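Myo-inositol 2-dehydrogenase (Lactobacillus plantarum WCFS1, PDB 3CEA) probably catalyses the NAD-dependent oxidation of myo-inositol at its 2-position, holding the cofactor on a Rossmann-fold domain. Local coordinates at residues K7-A12 with N307-G312; K35-C40 with D68-D73; N109-M114 with D321-L326; G181-M186 with G207-I212. All coordinates share one frame; numbering follows the deposited sequence.

Contact 1 (K7-A12 with N307-G312)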
loop_
_atom_site.group_PDB
_atom_site.type_symbol
_atom_site.label_atom_id
_atom_site.label_comp_id
_atom_site.label_asym_id
_atom_site.label_seq_id
_atom_site.Cartn_x
_atom_site.Cartn_y
_atom_site.Cartn_z
ATOM N N LYS A 7 -45.413 -11.229 14.287
ATOM C CA LYS A 7 -44.868 -11.029 15.631
ATOM C C LYS A 7 -43.341 -11.050 15.610
ATOM O O LYS A 7 -42.745 -11.990 15.075
ATOM C CB LYS A 7 -45.368 -12.112 16.591
ATOM C CG LYS A 7 -46.746 -11.880 17.180
ATOM C CD LYS A 7 -47.036 -12.917 18.260
ATOM C CE LYS A 7 -48.504 -12.933 18.670
ATOM N NZ LYS A 7 -48.868 -11.763 19.516
ATOM N N PRO A 8 -42.703 -10.007 16.175
ATOM C CA PRO A 8 -41.252 -10.046 16.335
ATOM C C PRO A 8 -40.857 -11.036 17.431
ATOM O O PRO A 8 -41.654 -11.309 18.336
ATOM C CB PRO A 8 -40.908 -8.616 16.759
ATOM C CG PRO A 8 -42.139 -8.104 17.407
ATOM C CD PRO A 8 -43.283 -8.749 16.682
ATOM N N LEU A 9 -39.646 -11.577 17.339
ATOM C CA LEU A 9 -39.119 -12.444 18.385
ATOM C C LEU A 9 -38.830 -11.615 19.626
ATOM O O LEU A 9 -38.286 -10.514 19.534
ATOM C CB LEU A 9 -37.841 -13.153 17.928
ATOM C CG LEU A 9 -37.886 -14.169 16.783
ATOM C CD1 LEU A 9 -36.475 -14.626 16.478
ATOM C CD2 LEU A 9 -38.780 -15.363 17.100
ATOM N N ARG A 10 -39.210 -12.143 20.784
ATOM C CA ARG A 10 -38.934 -11.481 22.049
ATOM C C ARG A 10 -37.616 -12.011 22.599
ATOM O O ARG A 10 -37.474 -13.209 22.837
ATOM C CB ARG A 10 -40.091 -11.685 23.030
ATOM C CG ARG A 10 -41.385 -11.003 22.585
ATOM C CD ARG A 10 -42.522 -11.189 23.580
ATOM N NE ARG A 10 -42.257 -10.531 24.859
ATOM C CZ ARG A 10 -42.501 -9.249 25.119
ATOM N NH1 ARG A 10 -43.017 -8.451 24.190
ATOM N NH2 ARG A 10 -42.223 -8.760 26.320
ATOM N N ALA A 11 -36.650 -11.112 22.773
ATOM C CA ALA A 11 -35.290 -11.502 23.140
ATOM C C ALA A 11 -34.788 -10.860 24.430
ATOM O O ALA A 11 -35.272 -9.804 24.850
ATOM C CB ALA A 11 -34.326 -11.210 21.996
ATOM N N ALA A 12 -33.818 -11.530 25.048
ATOM C CA ALA A 12 -33.113 -11.023 26.216
ATOM C C ALA A 12 -31.609 -11.145 25.997
ATOM O O ALA A 12 -31.156 -11.906 25.137
ATOM C CB ALA A 12 -33.533 -11.784 27.462
ATOM N N ASN A 307 -33.106 -14.908 11.904
ATOM C CA ASN A 307 -33.698 -15.573 10.742
ATOM C C ASN A 307 -33.799 -17.083 10.952
ATOM O O ASN A 307 -34.811 -17.697 10.606
ATOM C CB ASN A 307 -32.888 -15.283 9.473
ATOM C CG ASN A 307 -32.890 -13.808 9.090
ATOM O OD1 ASN A 307 -33.858 -13.084 9.337
ATOM N ND2 ASN A 307 -31.797 -13.359 8.476
ATOM N N ASN A 308 -32.746 -17.667 11.522
ATOM C CA ASN A 308 -32.697 -19.100 11.806
ATOM C C ASN A 308 -33.794 -19.558 12.761
ATOM O O ASN A 308 -34.405 -20.605 12.543
ATOM C CB ASN A 308 -31.316 -19.507 12.338
ATOM C CG ASN A 308 -30.271 -19.626 11.239
ATOM O OD1 ASN A 308 -30.583 -19.530 10.051
ATOM N ND2 ASN A 308 -29.019 -19.832 11.636
ATOM N N VAL A 309 -34.041 -18.771 13.808
ATOM C CA VAL A 309 -35.122 -19.057 14.757
ATOM C C VAL A 309 -36.491 -18.987 14.064
ATOM O O VAL A 309 -37.335 -19.864 14.260
ATOM C CB VAL A 309 -35.086 -18.109 15.993
ATOM C CG1 VAL A 309 -36.247 -18.406 16.941
ATOM C CG2 VAL A 309 -33.762 -18.232 16.738
ATOM N N ILE A 310 -36.684 -17.951 13.247
ATOM C CA ILE A 310 -37.928 -17.735 12.497
ATOM C C ILE A 310 -38.200 -18.869 11.503
ATOM O O ILE A 310 -39.277 -19.468 11.522
ATOM C CB ILE A 310 -37.923 -16.353 11.772
ATOM C CG1 ILE A 310 -38.010 -15.211 12.793
ATOM C CG2 ILE A 310 -39.065 -16.254 10.758
ATOM C CD1 ILE A 310 -37.626 -13.841 12.252
ATOM N N VAL A 311 -37.216 -19.164 10.654
ATOM C CA VAL A 311 -37.345 -20.184 9.609
ATOM C C VAL A 311 -37.257 -21.608 10.178
ATOM O O VAL A 311 -37.752 -22.558 9.566
ATOM C CB VAL A 311 -36.297 -19.967 8.473
ATOM C CG1 VAL A 311 -36.385 -21.060 7.409
ATOM C CG2 VAL A 311 -36.485 -18.593 7.824
ATOM N N GLY A 312 -36.644 -21.748 11.350
ATOM C CA GLY A 312 -36.495 -23.056 11.993
ATOM C C GLY A 312 -35.365 -23.858 11.375
ATOM O O GLY A 312 -35.571 -24.979 10.902
#
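No ring or other flat group takes part where Leu9 meets Val309 and Ile310, so there are no faces or edges to assign; three branched aliphatic side chains make the contact. With CG set beside the backbone N and CD1 continuing the chain (chi2 176°), Leu9 reaches from its strand to the flank of the helix. Its CD1 is the leading atom, 3.8 Å from Val309 CB, and its CD2 lies 4.0 Å from Val309 CG1, so both methyls of the fork rest against the valine. Roughly at right angles to this approach, Ile310 CG1 comes to 4.0 Å from Leu9 CD1 and passes close to Leu9 CG. The side chains meet at a slant, and no hydrogen bond joins the segments. Were Leu9 an alanine, the fork would be missing, and a gap would probably open between the strand and Val309 and Ile310, both left without their apolar partner. The helix is in its last turn: Val311 N bonds to Asn307 O at 2.8 Å, and Gly312 leaves helical geometry with a positive phi. Strand 9-14 belongs to the parallel sheet of the Rossmann domain, between strands 34-40 and 74-77. Leu9 bonds through its backbone to Gly33 and Lys35 and also touches Val34 and Asp73, while Ile310, in the last turn of helix 295-311, touches Arg6 as well.

Contact 2 (K35-C40 with D68-D73)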
loop_
_atom_site.group_PDB
_atom_site.type_symbol
_atom_site.label_atom_id
_atom_site.label_comp_id
_atom_site.label_asym_id
_atom_site.label_seq_id
_atom_site.Cartn_x
_atom_site.Cartn_y
_atom_site.Cartn_z
ATOM N N LYS A 35 -37.186 -7.965 19.207
ATOM C CA LYS A 35 -37.380 -6.924 20.206
ATOM C C LYS A 35 -36.674 -7.324 21.498
ATOM O O LYS A 35 -36.998 -8.352 22.100
ATOM C CB LYS A 35 -38.875 -6.692 20.454
ATOM C CG LYS A 35 -39.202 -5.391 21.175
ATOM N N LEU A 36 -35.701 -6.515 21.908
ATOM C CA LEU A 36 -34.973 -6.742 23.156
ATOM C C LEU A 36 -35.797 -6.240 24.341
ATOM O O LEU A 36 -36.002 -5.034 24.501
ATOM C CB LEU A 36 -33.599 -6.064 23.110
ATOM C CG LEU A 36 -32.597 -6.356 24.233
ATOM C CD1 LEU A 36 -32.204 -7.829 24.277
ATOM C CD2 LEU A 36 -31.365 -5.484 24.067
ATOM N N VAL A 37 -36.260 -7.175 25.167
ATOM C CA VAL A 37 -37.208 -6.870 26.240
ATOM C C VAL A 37 -36.539 -6.731 27.609
ATOM O O VAL A 37 -36.926 -5.876 28.411
ATOM C CB VAL A 37 -38.345 -7.924 26.308
ATOM C CG1 VAL A 37 -39.332 -7.590 27.422
ATOM C CG2 VAL A 37 -39.070 -8.012 24.971
ATOM N N ALA A 38 -35.545 -7.573 27.870
ATOM C CA ALA A 38 -34.862 -7.581 29.162
ATOM C C ALA A 38 -33.352 -7.722 29.015
ATOM O O ALA A 38 -32.862 -8.232 28.007
ATOM C CB ALA A 38 -35.420 -8.685 30.046
ATOM N N ALA A 39 -32.624 -7.257 30.028
ATOM C CA ALA A 39 -31.170 -7.377 30.061
ATOM C C ALA A 39 -30.687 -7.779 31.449
ATOM O O ALA A 39 -31.261 -7.370 32.462
ATOM C CB ALA A 39 -30.516 -6.074 29.625
ATOM N N CYS A 40 -29.630 -8.584 31.485
ATOM C CA CYS A 40 -29.047 -9.036 32.744
ATOM C C CYS A 40 -27.548 -8.753 32.805
ATOM O O CYS A 40 -26.794 -9.149 31.915
ATOM C CB CYS A 40 -29.323 -10.525 32.961
ATOM S SG CYS A 40 -28.769 -11.155 34.558
ATOM N N ASP A 68 -37.003 -17.045 34.118
ATOM C CA ASP A 68 -38.217 -17.568 34.747
ATOM C C ASP A 68 -39.345 -16.537 34.879
ATOM O O ASP A 68 -40.437 -16.868 35.352
ATOM C CB ASP A 68 -37.892 -18.168 36.120
ATOM C CG ASP A 68 -36.938 -19.353 36.036
ATOM O OD1 ASP A 68 -36.918 -20.053 34.997
ATOM O OD2 ASP A 68 -36.207 -19.584 37.023
ATOM N N THR A 69 -39.085 -15.300 34.459
ATOM C CA THR A 69 -40.067 -14.219 34.598
ATOM C C THR A 69 -40.468 -13.608 33.257
ATOM O O THR A 69 -41.628 -13.248 33.059
ATOM C CB THR A 69 -39.561 -13.096 35.540
ATOM O OG1 THR A 69 -38.973 -13.673 36.711
ATOM C CG2 THR A 69 -40.702 -12.175 35.960
ATOM N N GLU A 70 -39.508 -13.487 32.344
ATOM C CA GLU A 70 -39.747 -12.813 31.071
ATOM C C GLU A 70 -40.358 -13.735 30.019
ATOM O O GLU A 70 -40.038 -14.925 29.950
ATOM C CB GLU A 70 -38.456 -12.188 30.535
ATOM C CG GLU A 70 -37.859 -11.096 31.419
ATOM C CD GLU A 70 -38.668 -9.806 31.422
ATOM O OE1 GLU A 70 -39.097 -9.352 30.339
ATOM O OE2 GLU A 70 -38.862 -9.239 32.515
ATOM N N ASN A 71 -41.246 -13.166 29.209
ATOM C CA ASN A 71 -41.797 -13.855 28.051
ATOM C C ASN A 71 -40.881 -13.641 26.848
ATOM O O ASN A 71 -40.960 -12.611 26.173
ATOM C CB ASN A 71 -43.217 -13.356 27.755
ATOM C CG ASN A 71 -43.930 -14.191 26.698
ATOM O OD1 ASN A 71 -43.506 -15.299 26.363
ATOM N ND2 ASN A 71 -45.030 -13.659 26.175
ATOM N N ILE A 72 -40.003 -14.612 26.600
ATOM C CA ILE A 72 -38.998 -14.507 25.538
ATOM C C ILE A 72 -38.852 -15.781 24.707
ATOM O O ILE A 72 -39.009 -16.894 25.218
ATOM C CB ILE A 72 -37.604 -14.087 26.087
ATOM C CG1 ILE A 72 -37.294 -14.815 27.403
ATOM C CG2 ILE A 72 -37.530 -12.565 26.245
ATOM C CD1 ILE A 72 -35.862 -14.676 27.880
ATOM N N ASP A 73 -38.547 -15.596 23.424
ATOM C CA ASP A 73 -38.326 -16.698 22.487
ATOM C C ASP A 73 -36.846 -17.062 22.402
ATOM O O ASP A 73 -36.497 -18.215 22.147
ATOM C CB ASP A 73 -38.828 -16.320 21.088
ATOM C CG ASP A 73 -40.292 -15.912 21.074
ATOM O OD1 ASP A 73 -41.155 -16.747 21.428
ATOM O OD2 ASP A 73 -40.581 -14.755 20.695
#
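Glu70 lays its stem against Ala38 and its carboxylate oxygen OE1 against Val37, and this is where the two segments press together. CG lies 3.7 Å from Ala38 CB, and the bend at chi2 (-71°) keeps CD at the same distance from that methyl. OE1 comes to 3.4 Å from Val37 CG1, a van der Waals approach of an oxygen to a methyl group. Val37 and Ala38, though consecutive, both point toward the loop, because a psi of -38° at Val37 interrupts the usual alternation. The other oxygen, OE2, is hydrogen-bonded to Tyr60 OH, and weakly to Thr58 OG1. In the Rossmann fold, strand 34-40 runs beside strand 9-14 and ends at Cys40, which touches NAD; the loop 68-73 leads from helix 63-67 across to strand 74-77. With an alanine here instead of Glu70, the hydroxyl of Tyr60 would probably lose its carboxylate mate, and Ala38 the cover of the stem. Away from Glu70 the contact thins. Ile72 points toward the strand without touching it and packs on Ala12 of strand 9-14, whereas Asp68, Thr69 and Asn71 are exposed to solvent.

Contact 3 (N109-M114 with D321-L326)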
loop_
_atom_site.group_PDB
_atom_site.type_symbol
_atom_site.label_atom_id
_atom_site.label_comp_id
_atom_site.label_asym_id
_atom_site.label_seq_id
_atom_site.Cartn_x
_atom_site.Cartn_y
_atom_site.Cartn_z
ATOM N N ASN A 109 -15.762 -31.162 30.982
ATOM C CA ASN A 109 -16.926 -31.808 31.591
ATOM C C ASN A 109 -18.192 -30.963 31.455
ATOM O O ASN A 109 -19.252 -31.481 31.101
ATOM C CB ASN A 109 -16.664 -32.131 33.066
ATOM C CG ASN A 109 -15.627 -33.228 33.257
ATOM O OD1 ASN A 109 -15.594 -34.214 32.514
ATOM N ND2 ASN A 109 -14.782 -33.067 34.270
ATOM N N GLU A 110 -18.066 -29.665 31.731
ATOM C CA GLU A 110 -19.173 -28.715 31.604
ATOM C C GLU A 110 -19.670 -28.592 30.166
ATOM O O GLU A 110 -20.877 -28.526 29.931
ATOM C CB GLU A 110 -18.766 -27.330 32.120
ATOM C CG GLU A 110 -18.714 -27.194 33.637
ATOM C CD GLU A 110 -18.548 -25.750 34.090
ATOM O OE1 GLU A 110 -19.270 -24.867 33.572
ATOM O OE2 GLU A 110 -17.698 -25.494 34.971
ATOM N N VAL A 111 -18.733 -28.564 29.219
ATOM C CA VAL A 111 -19.039 -28.399 27.794
ATOM C C VAL A 111 -19.689 -29.650 27.196
ATOM O O VAL A 111 -20.535 -29.545 26.302
ATOM C CB VAL A 111 -17.779 -27.983 26.978
ATOM C CG1 VAL A 111 -18.075 -27.923 25.475
ATOM C CG2 VAL A 111 -17.255 -26.636 27.458
ATOM N N ASP A 112 -19.294 -30.822 27.693
ATOM C CA ASP A 112 -19.901 -32.084 27.273
ATOM C C ASP A 112 -21.377 -32.156 27.652
ATOM O O ASP A 112 -22.215 -32.531 26.826
ATOM C CB ASP A 112 -19.147 -33.281 27.862
ATOM C CG ASP A 112 -18.038 -33.787 26.951
ATOM O OD1 ASP A 112 -17.739 -33.135 25.922
ATOM O OD2 ASP A 112 -17.463 -34.852 27.270
ATOM N N GLU A 113 -21.683 -31.791 28.896
ATOM C CA GLU A 113 -23.056 -31.770 29.399
ATOM C C GLU A 113 -23.890 -30.747 28.634
ATOM O O GLU A 113 -25.039 -31.016 28.272
ATOM C CB GLU A 113 -23.077 -31.462 30.898
HETATM N N MSE A 114 -23.290 -29.585 28.390
HETATM C CA MSE A 114 -23.900 -28.510 27.610
HETATM C C MSE A 114 -24.257 -28.983 26.197
HETATM O O MSE A 114 -25.377 -28.767 25.732
HETATM C CB MSE A 114 -22.953 -27.307 27.566
HETATM C CG MSE A 114 -23.411 -26.141 26.714
HETATM SE SE MSE A 114 -21.916 -24.947 26.358
HETATM C CE MSE A 114 -22.776 -23.737 25.137
ATOM N N ASP A 321 -18.118 -28.005 15.918
ATOM C CA ASP A 321 -17.125 -27.033 15.462
ATOM C C ASP A 321 -16.544 -26.226 16.623
ATOM O O ASP A 321 -15.352 -25.906 16.631
ATOM C CB ASP A 321 -17.733 -26.090 14.419
ATOM C CG ASP A 321 -17.958 -26.764 13.077
ATOM O OD1 ASP A 321 -17.052 -27.478 12.603
ATOM O OD2 ASP A 321 -19.041 -26.567 12.487
ATOM N N GLY A 322 -17.393 -25.902 17.595
ATOM C CA GLY A 322 -16.983 -25.150 18.777
ATOM C C GLY A 322 -16.143 -25.971 19.738
ATOM O O GLY A 322 -15.193 -25.456 20.334
ATOM N N ILE A 323 -16.499 -27.247 19.888
ATOM C CA ILE A 323 -15.775 -28.165 20.770
ATOM C C ILE A 323 -14.356 -28.399 20.250
ATOM O O ILE A 323 -13.386 -28.237 20.994
ATOM C CB ILE A 323 -16.531 -29.512 20.961
ATOM C CG1 ILE A 323 -17.840 -29.288 21.727
ATOM C CG2 ILE A 323 -15.662 -30.522 21.704
ATOM C CD1 ILE A 323 -18.795 -30.466 21.710
ATOM N N LYS A 324 -14.249 -28.749 18.970
ATOM C CA LYS A 324 -12.956 -28.977 18.322
ATOM C C LYS A 324 -12.028 -27.759 18.406
ATOM O O LYS A 324 -10.862 -27.889 18.782
ATOM C CB LYS A 324 -13.151 -29.412 16.868
ATOM C CG LYS A 324 -13.729 -30.811 16.722
ATOM C CD LYS A 324 -14.021 -31.146 15.276
ATOM C CE LYS A 324 -14.372 -32.617 15.111
ATOM N NZ LYS A 324 -14.600 -32.958 13.679
ATOM N N ALA A 325 -12.557 -26.582 18.074
ATOM C CA ALA A 325 -11.792 -25.336 18.146
ATOM C C ALA A 325 -11.266 -25.077 19.557
ATOM O O ALA A 325 -10.126 -24.645 19.737
ATOM C CB ALA A 325 -12.637 -24.160 17.663
ATOM N N LEU A 326 -12.107 -25.354 20.551
ATOM C CA LEU A 326 -11.738 -25.209 21.955
ATOM C C LEU A 326 -10.681 -26.238 22.364
ATOM O O LEU A 326 -9.783 -25.930 23.152
ATOM C CB LEU A 326 -12.984 -25.331 22.837
ATOM C CG LEU A 326 -12.876 -25.103 24.346
ATOM C CD1 LEU A 326 -12.498 -23.662 24.654
ATOM C CD2 LEU A 326 -14.185 -25.481 25.028
#
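Val111 holds CG1 anti to its backbone N (chi1 175°) and thereby spreads its two methyls toward different partners, CG1 to Ile323 and CG2 to Leu326. The contact is a helix-to-helix one, joining helix 108-119 of the Rossmann domain to helix 319-338 near the C-terminus. Ile323 and Leu326 stand three residues, just under a turn, apart on the same flank, but their first torsions differ. In Ile323 CG1 lies beside the backbone N (chi1 -67°), while in Leu326 CG is anti to it; Ile323 therefore offers CG1 and Leu326 its CD2 to different methyls of the valine. Val111 and Ile323 run alongside one another, pointing opposite ways, their CG1 atoms 4.0 Å apart. Only apolar groups meet here, and the closest CA atoms, Val111 CA and Ile323 CA, are 7.7 Å apart. The loop that holds Pro103 and Leu104 also packs here, Ile323 touching Leu104 and Leu326 touching Pro103. On helix 319-338, Asp321 forms a salt bridge with Arg195 of helix 182-198, so helix 319-338 is held to both neighbours. The Leu326 side chain lies about 9 Å from the bound NAD. It crosses Val111 at an angle, with Leu326 CD2 4.1 Å from Val111 CG2.

Contact 4 (G181-M186 with G207-I212)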
loop_
_atom_site.group_PDB
_atom_site.type_symbol
_atom_site.label_atom_id
_atom_site.label_comp_id
_atom_site.label_asym_id
_atom_site.label_seq_id
_atom_site.Cartn_x
_atom_site.Cartn_y
_atom_site.Cartn_z
ATOM N N GLY A 181 -6.894 -18.394 28.913
ATOM C CA GLY A 181 -5.577 -18.192 28.323
ATOM C C GLY A 181 -5.621 -17.569 26.942
ATOM O O GLY A 181 -6.682 -17.469 26.326
ATOM N N ILE A 182 -4.451 -17.169 26.456
ATOM C CA ILE A 182 -4.314 -16.439 25.194
ATOM C C ILE A 182 -4.758 -17.227 23.948
ATOM O O ILE A 182 -5.377 -16.661 23.047
ATOM C CB ILE A 182 -2.866 -15.869 25.022
ATOM C CG1 ILE A 182 -2.763 -14.955 23.791
ATOM C CG2 ILE A 182 -1.821 -16.990 24.981
ATOM C CD1 ILE A 182 -3.387 -13.580 23.974
ATOM N N PHE A 183 -4.452 -18.524 23.908
ATOM C CA PHE A 183 -4.802 -19.372 22.764
ATOM C C PHE A 183 -6.309 -19.587 22.660
ATOM O O PHE A 183 -6.858 -19.643 21.559
ATOM C CB PHE A 183 -4.090 -20.729 22.838
ATOM C CG PHE A 183 -2.597 -20.649 22.681
ATOM C CD1 PHE A 183 -2.019 -20.506 21.421
ATOM C CD2 PHE A 183 -1.764 -20.737 23.793
ATOM C CE1 PHE A 183 -0.633 -20.443 21.274
ATOM C CE2 PHE A 183 -0.378 -20.673 23.654
ATOM C CZ PHE A 183 0.187 -20.528 22.391
ATOM N N VAL A 184 -6.966 -19.713 23.810
ATOM C CA VAL A 184 -8.413 -19.906 23.860
ATOM C C VAL A 184 -9.160 -18.602 23.553
ATOM O O VAL A 184 -10.124 -18.600 22.783
ATOM C CB VAL A 184 -8.862 -20.506 25.222
ATOM C CG1 VAL A 184 -10.371 -20.384 25.420
ATOM C CG2 VAL A 184 -8.432 -21.961 25.325
ATOM N N ASP A 185 -8.699 -17.502 24.143
ATOM C CA ASP A 185 -9.366 -16.213 23.992
ATOM C C ASP A 185 -9.124 -15.576 22.621
ATOM O O ASP A 185 -10.069 -15.130 21.971
ATOM C CB ASP A 185 -8.960 -15.257 25.118
ATOM C CG ASP A 185 -9.921 -14.086 25.266
ATOM O OD1 ASP A 185 -11.154 -14.311 25.267
ATOM O OD2 ASP A 185 -9.441 -12.938 25.391
HETATM N N MSE A 186 -7.865 -15.534 22.184
HETATM C CA MSE A 186 -7.531 -14.948 20.889
HETATM C C MSE A 186 -7.597 -15.940 19.726
HETATM O O MSE A 186 -8.415 -15.786 18.816
HETATM C CB MSE A 186 -6.151 -14.282 20.914
HETATM C CG MSE A 186 -6.124 -12.845 21.408
HETATM SE SE MSE A 186 -7.393 -11.578 20.575
HETATM C CE MSE A 186 -7.712 -12.395 18.803
ATOM N N GLY A 207 3.242 -24.964 21.021
ATOM C CA GLY A 207 2.897 -23.642 21.527
ATOM C C GLY A 207 3.998 -23.034 22.372
ATOM O O GLY A 207 4.681 -23.736 23.116
ATOM N N LEU A 208 4.175 -21.723 22.237
ATOM C CA LEU A 208 5.126 -20.971 23.052
ATOM C C LEU A 208 4.482 -19.679 23.528
ATOM O O LEU A 208 3.734 -19.040 22.786
ATOM C CB LEU A 208 6.407 -20.674 22.266
ATOM C CG LEU A 208 7.335 -21.854 21.955
ATOM C CD1 LEU A 208 8.311 -21.497 20.844
ATOM C CD2 LEU A 208 8.084 -22.308 23.202
ATOM N N THR A 209 4.766 -19.306 24.772
ATOM C CA THR A 209 4.174 -18.114 25.369
ATOM C C THR A 209 5.221 -17.072 25.730
ATOM O O THR A 209 6.400 -17.395 25.890
ATOM C CB THR A 209 3.339 -18.449 26.622
ATOM O OG1 THR A 209 4.127 -19.218 27.539
ATOM C CG2 THR A 209 2.078 -19.225 26.245
ATOM N N SER A 210 4.775 -15.823 25.856
ATOM C CA SER A 210 5.652 -14.703 26.175
ATOM C C SER A 210 4.969 -13.709 27.093
ATOM O O SER A 210 3.783 -13.408 26.927
ATOM C CB SER A 210 6.082 -13.981 24.900
ATOM O OG SER A 210 6.975 -12.917 25.189
ATOM N N ASN A 211 5.734 -13.205 28.058
ATOM C CA ASN A 211 5.314 -12.093 28.902
ATOM C C ASN A 211 6.307 -10.933 28.844
ATOM O O ASN A 211 6.344 -10.093 29.747
ATOM C CB ASN A 211 5.118 -12.556 30.347
ATOM C CG ASN A 211 3.679 -12.926 30.656
ATOM O OD1 ASN A 211 2.739 -12.309 30.146
ATOM N ND2 ASN A 211 3.500 -13.926 31.512
ATOM N N ILE A 212 7.108 -10.889 27.782
ATOM C CA ILE A 212 8.113 -9.840 27.607
ATOM C C ILE A 212 7.469 -8.450 27.525
ATOM O O ILE A 212 7.902 -7.520 28.209
ATOM C CB ILE A 212 9.024 -10.116 26.378
ATOM C CG1 ILE A 212 9.896 -11.354 26.631
ATOM C CG2 ILE A 212 9.901 -8.902 26.054
ATOM C CD1 ILE A 212 10.632 -11.875 25.405
#
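Van der Waals packing carries the contact, and the Phe183 ring supplies the helix side of it. Its outer carbon CZ lies 4.2 Å from Gly207 CA and 3.9 Å from Leu208 O, while CE2 meets the methyl CG2 of Thr209 at 3.9 Å. The ring comes to the strand obliquely. Its chi1 (-67°) sets CG beside the backbone N and carries the ring across to the strand; the axes of 182-186 and 207-210 pass 11.4 Å apart at 93°. A CB on Gly207 would sit only 3.5 Å from Phe183 CZ, which is tight, so the bare glycine suits a close approach. Hydrogen bonds stay within or beyond the segments: Asp185 N bonds to Gly181 O at the start of the helix, and Gly207 N to Ser335 OG of helix 319-338. That helix packs on the ring too, through Cys332 and Gln333. Of ionic links, Asp185 has a salt bridge to Arg244. Leu208, pointing away from Phe183, packs on Gln229 of the second subunit. A mixed sheet with helices on one face and another subunit against the other is consistent with the C-terminal domain of the GFO/IDH/MocA family.

Along the chain, segment 7-12 comes first, then both halves of contact 2, then 109-114, both halves of contact 4, and last 307-312 and 321-326. Contacts 1 and 2 each have one segment on adjacent strands of the parallel Rossmann sheet, their centres 13 Å apart, and Arg10 joins them by probable hydrogen bonds to Asn71 and Asp73. Contact 4 packs a helix on the mixed sheet of the C-terminal domain, its centre 37 Å from those of contacts 1 and 2. Contact 3, 20 Å from contact 4, is between the two: Leu326 touches Val184. The late helices 295-311 and 319-338 return to the Rossmann domain, so the chain's end ties both domains together.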